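Elongation factor 1-gamma 1 (Saccharomyces cerevisiae, PDB 1NHY) forms part of the eukaryotic elongation factor 1 complex in protein synthesis and probably anchors that complex to other cellular components. Local coordinates at residues 170-182 with 206-218. Numbering follows the deposited sequence.
Sequences TRYFESLFGTEWR and KDFKFADKPLSPP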
# COMPACT_ATOMS: atom_id res chain seq x y z
N THR A 170 -0.80 -4.78 -5.59
CA THR A 170 0.27 -4.75 -6.58
C THR A 170 0.97 -6.10 -6.82
O THR A 170 0.67 -6.78 -7.81
CB THR A 170 1.26 -3.67 -6.19
OG1 THR A 170 0.54 -2.43 -6.11
CG2 THR A 170 2.35 -3.54 -7.21
N ARG A 171 1.88 -6.50 -5.94
CA ARG A 171 2.58 -7.78 -6.12
C ARG A 171 1.69 -8.95 -6.58
O ARG A 171 2.14 -9.83 -7.30
CB ARG A 171 3.30 -8.17 -4.83
CG ARG A 171 4.29 -7.12 -4.35
CD ARG A 171 5.48 -6.94 -5.30
NE ARG A 171 5.76 -5.53 -5.59
CZ ARG A 171 6.97 -4.99 -5.66
NH1 ARG A 171 8.05 -5.74 -5.45
NH2 ARG A 171 7.11 -3.70 -5.94
N TYR A 172 0.43 -8.97 -6.17
CA TYR A 172 -0.46 -10.03 -6.61
C TYR A 172 -0.75 -9.88 -8.12
O TYR A 172 -0.78 -10.85 -8.86
CB TYR A 172 -1.76 -10.00 -5.83
CG TYR A 172 -1.67 -10.63 -4.47
CD1 TYR A 172 -1.58 -12.01 -4.33
CD2 TYR A 172 -1.72 -9.85 -3.32
CE1 TYR A 172 -1.54 -12.61 -3.06
CE2 TYR A 172 -1.68 -10.43 -2.05
CZ TYR A 172 -1.59 -11.81 -1.93
OH TYR A 172 -1.57 -12.37 -0.68
N PHE A 173 -0.98 -8.64 -8.56
CA PHE A 173 -1.25 -8.40 -9.97
C PHE A 173 -0.02 -8.65 -10.80
O PHE A 173 -0.08 -8.62 -12.01
CB PHE A 173 -1.71 -6.97 -10.20
CG PHE A 173 -3.15 -6.76 -9.89
CD1 PHE A 173 -4.12 -7.51 -10.53
CD2 PHE A 173 -3.52 -5.86 -8.91
CE1 PHE A 173 -5.45 -7.37 -10.20
CE2 PHE A 173 -4.86 -5.70 -8.56
CZ PHE A 173 -5.83 -6.47 -9.21
N GLU A 174 1.10 -8.90 -10.16
CA GLU A 174 2.32 -9.14 -10.90
C GLU A 174 2.73 -10.60 -10.93
O GLU A 174 3.49 -11.01 -11.80
CB GLU A 174 3.46 -8.33 -10.30
CG GLU A 174 3.18 -6.86 -10.31
CD GLU A 174 4.40 -6.03 -9.98
OE1 GLU A 174 4.98 -6.23 -8.89
OE2 GLU A 174 4.77 -5.17 -10.82
N SER A 175 2.21 -11.39 -10.00
CA SER A 175 2.61 -12.78 -9.96
C SER A 175 1.46 -13.76 -9.89
O SER A 175 1.61 -14.90 -10.28
CB SER A 175 3.54 -13.02 -8.77
OG SER A 175 4.45 -11.95 -8.61
N LEU A 176 0.31 -13.32 -9.41
CA LEU A 176 -0.78 -14.27 -9.30
C LEU A 176 -2.07 -13.94 -10.02
O LEU A 176 -2.83 -14.83 -10.34
CB LEU A 176 -1.10 -14.52 -7.82
CG LEU A 176 0.02 -15.15 -7.00
CD1 LEU A 176 -0.45 -15.34 -5.58
CD2 LEU A 176 0.40 -16.47 -7.62
N PHE A 177 -2.32 -12.66 -10.26
CA PHE A 177 -3.56 -12.30 -10.91
C PHE A 177 -3.39 -12.08 -12.39
O PHE A 177 -3.10 -10.97 -12.83
CB PHE A 177 -4.14 -11.05 -10.27
CG PHE A 177 -4.37 -11.20 -8.80
CD1 PHE A 177 -4.54 -12.45 -8.23
CD2 PHE A 177 -4.45 -10.08 -7.99
CE1 PHE A 177 -4.80 -12.59 -6.88
CE2 PHE A 177 -4.70 -10.21 -6.63
CZ PHE A 177 -4.88 -11.47 -6.08
N GLY A 178 -3.58 -13.15 -13.16
CA GLY A 178 -3.42 -13.06 -14.59
C GLY A 178 -4.68 -12.73 -15.36
O GLY A 178 -5.62 -12.12 -14.83
N THR A 179 -4.70 -13.13 -16.62
CA THR A 179 -5.85 -12.87 -17.45
C THR A 179 -7.10 -13.55 -16.90
O THR A 179 -8.09 -12.88 -16.61
CB THR A 179 -5.59 -13.33 -18.89
OG1 THR A 179 -4.41 -12.67 -19.38
CG2 THR A 179 -6.77 -13.00 -19.79
N GLU A 180 -7.06 -14.86 -16.73
CA GLU A 180 -8.22 -15.58 -16.21
C GLU A 180 -8.72 -15.00 -14.89
O GLU A 180 -9.92 -14.99 -14.62
CB GLU A 180 -7.90 -17.07 -16.02
CG GLU A 180 -7.96 -17.88 -17.32
CD GLU A 180 -9.34 -17.81 -17.98
OE1 GLU A 180 -10.35 -17.96 -17.27
OE2 GLU A 180 -9.41 -17.62 -19.22
N TRP A 181 -7.79 -14.51 -14.07
CA TRP A 181 -8.13 -13.92 -12.78
C TRP A 181 -8.87 -12.61 -12.97
O TRP A 181 -9.99 -12.42 -12.48
CB TRP A 181 -6.86 -13.65 -11.96
CG TRP A 181 -7.18 -13.33 -10.55
CD1 TRP A 181 -7.39 -14.22 -9.53
CD2 TRP A 181 -7.45 -12.03 -10.00
NE1 TRP A 181 -7.77 -13.57 -8.40
CE2 TRP A 181 -7.82 -12.22 -8.65
CE3 TRP A 181 -7.42 -10.73 -10.52
CZ2 TRP A 181 -8.16 -11.16 -7.81
CZ3 TRP A 181 -7.76 -9.67 -9.68
CH2 TRP A 181 -8.12 -9.90 -8.34
N ARG A 182 -8.22 -11.69 -13.68
CA ARG A 182 -8.80 -10.39 -13.94
C ARG A 182 -10.13 -10.51 -14.65
O ARG A 182 -10.96 -9.61 -14.59
CB ARG A 182 -7.84 -9.54 -14.76
CG ARG A 182 -6.59 -9.13 -14.02
CD ARG A 182 -5.87 -8.07 -14.83
NE ARG A 182 -5.27 -8.64 -16.02
CZ ARG A 182 -4.05 -9.17 -16.05
NH1 ARG A 182 -3.31 -9.19 -14.96
NH2 ARG A 182 -3.57 -9.70 -17.17
N LYS A 206 4.65 3.52 -12.94
CA LYS A 206 5.15 3.73 -14.29
C LYS A 206 5.15 2.43 -15.08
O LYS A 206 4.15 2.06 -15.69
CB LYS A 206 6.57 4.30 -14.23
CG LYS A 206 6.69 5.69 -14.80
CD LYS A 206 5.71 6.65 -14.17
CE LYS A 206 6.00 8.06 -14.66
NZ LYS A 206 5.02 9.08 -14.18
N ASP A 207 6.27 1.74 -15.08
CA ASP A 207 6.34 0.48 -15.80
C ASP A 207 5.84 -0.65 -14.90
O ASP A 207 6.59 -1.26 -14.14
CB ASP A 207 7.78 0.23 -16.26
CG ASP A 207 8.82 0.71 -15.24
OD1 ASP A 207 8.80 1.91 -14.87
OD2 ASP A 207 9.68 -0.11 -14.83
N PHE A 208 4.53 -0.90 -14.98
CA PHE A 208 3.90 -1.93 -14.18
C PHE A 208 3.57 -3.14 -15.05
O PHE A 208 2.89 -3.01 -16.07
CB PHE A 208 2.62 -1.37 -13.54
CG PHE A 208 1.82 -2.40 -12.81
CD1 PHE A 208 2.33 -3.02 -11.68
CD2 PHE A 208 0.57 -2.79 -13.28
CE1 PHE A 208 1.62 -4.02 -11.03
CE2 PHE A 208 -0.16 -3.79 -12.64
CZ PHE A 208 0.37 -4.41 -11.51
N LYS A 209 4.05 -4.32 -14.66
CA LYS A 209 3.80 -5.53 -15.44
C LYS A 209 2.59 -6.34 -14.99
O LYS A 209 2.68 -7.16 -14.08
CB LYS A 209 5.03 -6.46 -15.41
CG LYS A 209 6.06 -6.22 -16.54
CD LYS A 209 7.13 -7.34 -16.60
CE LYS A 209 6.53 -8.71 -16.94
NZ LYS A 209 7.57 -9.78 -17.04
N PHE A 210 1.45 -6.12 -15.65
CA PHE A 210 0.24 -6.87 -15.32
C PHE A 210 0.41 -8.32 -15.73
O PHE A 210 0.04 -8.70 -16.83
CB PHE A 210 -0.96 -6.31 -16.05
CG PHE A 210 -1.92 -5.61 -15.17
CD1 PHE A 210 -2.48 -6.25 -14.09
CD2 PHE A 210 -2.26 -4.28 -15.42
CE1 PHE A 210 -3.36 -5.59 -13.25
CE2 PHE A 210 -3.14 -3.60 -14.59
CZ PHE A 210 -3.69 -4.26 -13.50
N ALA A 211 0.96 -9.14 -14.86
CA ALA A 211 1.16 -10.55 -15.18
C ALA A 211 -0.13 -11.21 -15.67
O ALA A 211 -1.22 -10.85 -15.24
CB ALA A 211 1.68 -11.28 -13.95
N ASP A 212 0.01 -12.15 -16.60
CA ASP A 212 -1.14 -12.90 -17.13
C ASP A 212 -0.80 -14.38 -16.98
O ASP A 212 -1.57 -15.27 -17.36
CB ASP A 212 -1.37 -12.57 -18.61
CG ASP A 212 -0.36 -13.25 -19.54
OD1 ASP A 212 -0.45 -14.48 -19.73
OD2 ASP A 212 0.52 -12.54 -20.07
N LYS A 213 0.38 -14.61 -16.40
CA LYS A 213 0.92 -15.94 -16.17
C LYS A 213 1.09 -16.17 -14.66
O LYS A 213 2.16 -15.86 -14.10
CB LYS A 213 2.29 -16.04 -16.85
CG LYS A 213 2.42 -15.19 -18.13
CD LYS A 213 3.78 -14.50 -18.21
CE LYS A 213 3.95 -13.43 -17.13
NZ LYS A 213 3.08 -12.24 -17.36
N PRO A 214 0.05 -16.69 -13.98
CA PRO A 214 0.12 -16.95 -12.54
C PRO A 214 1.33 -17.82 -12.23
O PRO A 214 1.29 -19.02 -12.50
CB PRO A 214 -1.19 -17.67 -12.26
CG PRO A 214 -2.12 -17.03 -13.21
CD PRO A 214 -1.30 -16.96 -14.49
N LEU A 215 2.39 -17.24 -11.67
CA LEU A 215 3.58 -18.01 -11.35
C LEU A 215 3.24 -19.42 -10.87
O LEU A 215 2.42 -19.59 -9.97
CB LEU A 215 4.42 -17.30 -10.29
CG LEU A 215 4.94 -15.92 -10.68
CD1 LEU A 215 5.91 -15.45 -9.61
CD2 LEU A 215 5.64 -15.97 -12.03
N SER A 216 3.88 -20.41 -11.48
CA SER A 216 3.66 -21.81 -11.13
C SER A 216 4.78 -22.29 -10.20
O SER A 216 5.80 -21.61 -10.06
CB SER A 216 3.65 -22.65 -12.40
OG SER A 216 4.84 -22.43 -13.13
N PRO A 217 4.61 -23.46 -9.56
CA PRO A 217 5.60 -24.04 -8.63
C PRO A 217 7.06 -23.90 -9.10
O PRO A 217 7.32 -23.50 -10.24
CB PRO A 217 5.15 -25.49 -8.52
CG PRO A 217 3.67 -25.37 -8.59
CD PRO A 217 3.46 -24.38 -9.71
N PRO A 218 8.04 -24.23 -8.23
CA PRO A 218 9.47 -24.15 -8.56
C PRO A 218 9.81 -24.80 -9.90
O PRO A 218 9.03 -25.60 -10.42
CB PRO A 218 10.13 -24.87 -7.39
CG PRO A 218 9.25 -24.53 -6.25
CD PRO A 218 7.86 -24.68 -6.84
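Phe210 sends its ring edge toward the face of Phe173 in an offset edge-to-face pair, centroids 5.3 Å apart and planes at 75°, with Phe173 CD1 near the plane of the Phe210 ring. One face of Phe210 lies against Phe208 CE2, over the ring centre, while a face of Phe173 takes Phe177 CD2 near its rim. The edge of the Phe208 ring meets Phe173 CB, 3.5 Å from Phe208 CZ. Within the all-helical C-terminal half of this GST-like domain, the irregular tail 206-218 thus runs across the end of helix 160-175 and the turn into helix 179-184; Phe192 of helix 186-197 also meets the Phe173 ring.

Phe208 CG stands anti to the backbone N (chi1 174°), which brings Phe208 CE1 to 3.3 Å from Glu174 CG; the carboxylate, whose OE1 faces the charge of Arg171 without an N-H pointing at it, is turned 12° from the ring plane.

The Arg182 guanidinium lies between Gly178 O over the centre of one face and Phe210 CG over the opposite face, with Ala211 O at its edge. Arg182 NH1 donates to Ala211 O at 2.7 Å, close to the guanidinium plane and tilted from the carbonyl plane; the bond from NH2 to the same oxygen is weak. The bend at chi3 turns the group back toward this carbonyl. With an alanine here, Ala211 O would probably lose its guanidinium donors and a gap would be likely to open beside the Phe210 ring.

Gly178, the N-cap residue of helix 179-184, comes close enough for its CA to make a CA-H...O contact of 3.2 Å with Ala211 O. Farther along the tail, Leu215 CD1 packs 3.5 Å from Ser175 CB, and Leu215 N donates to Ser175 O at 2.8 Å.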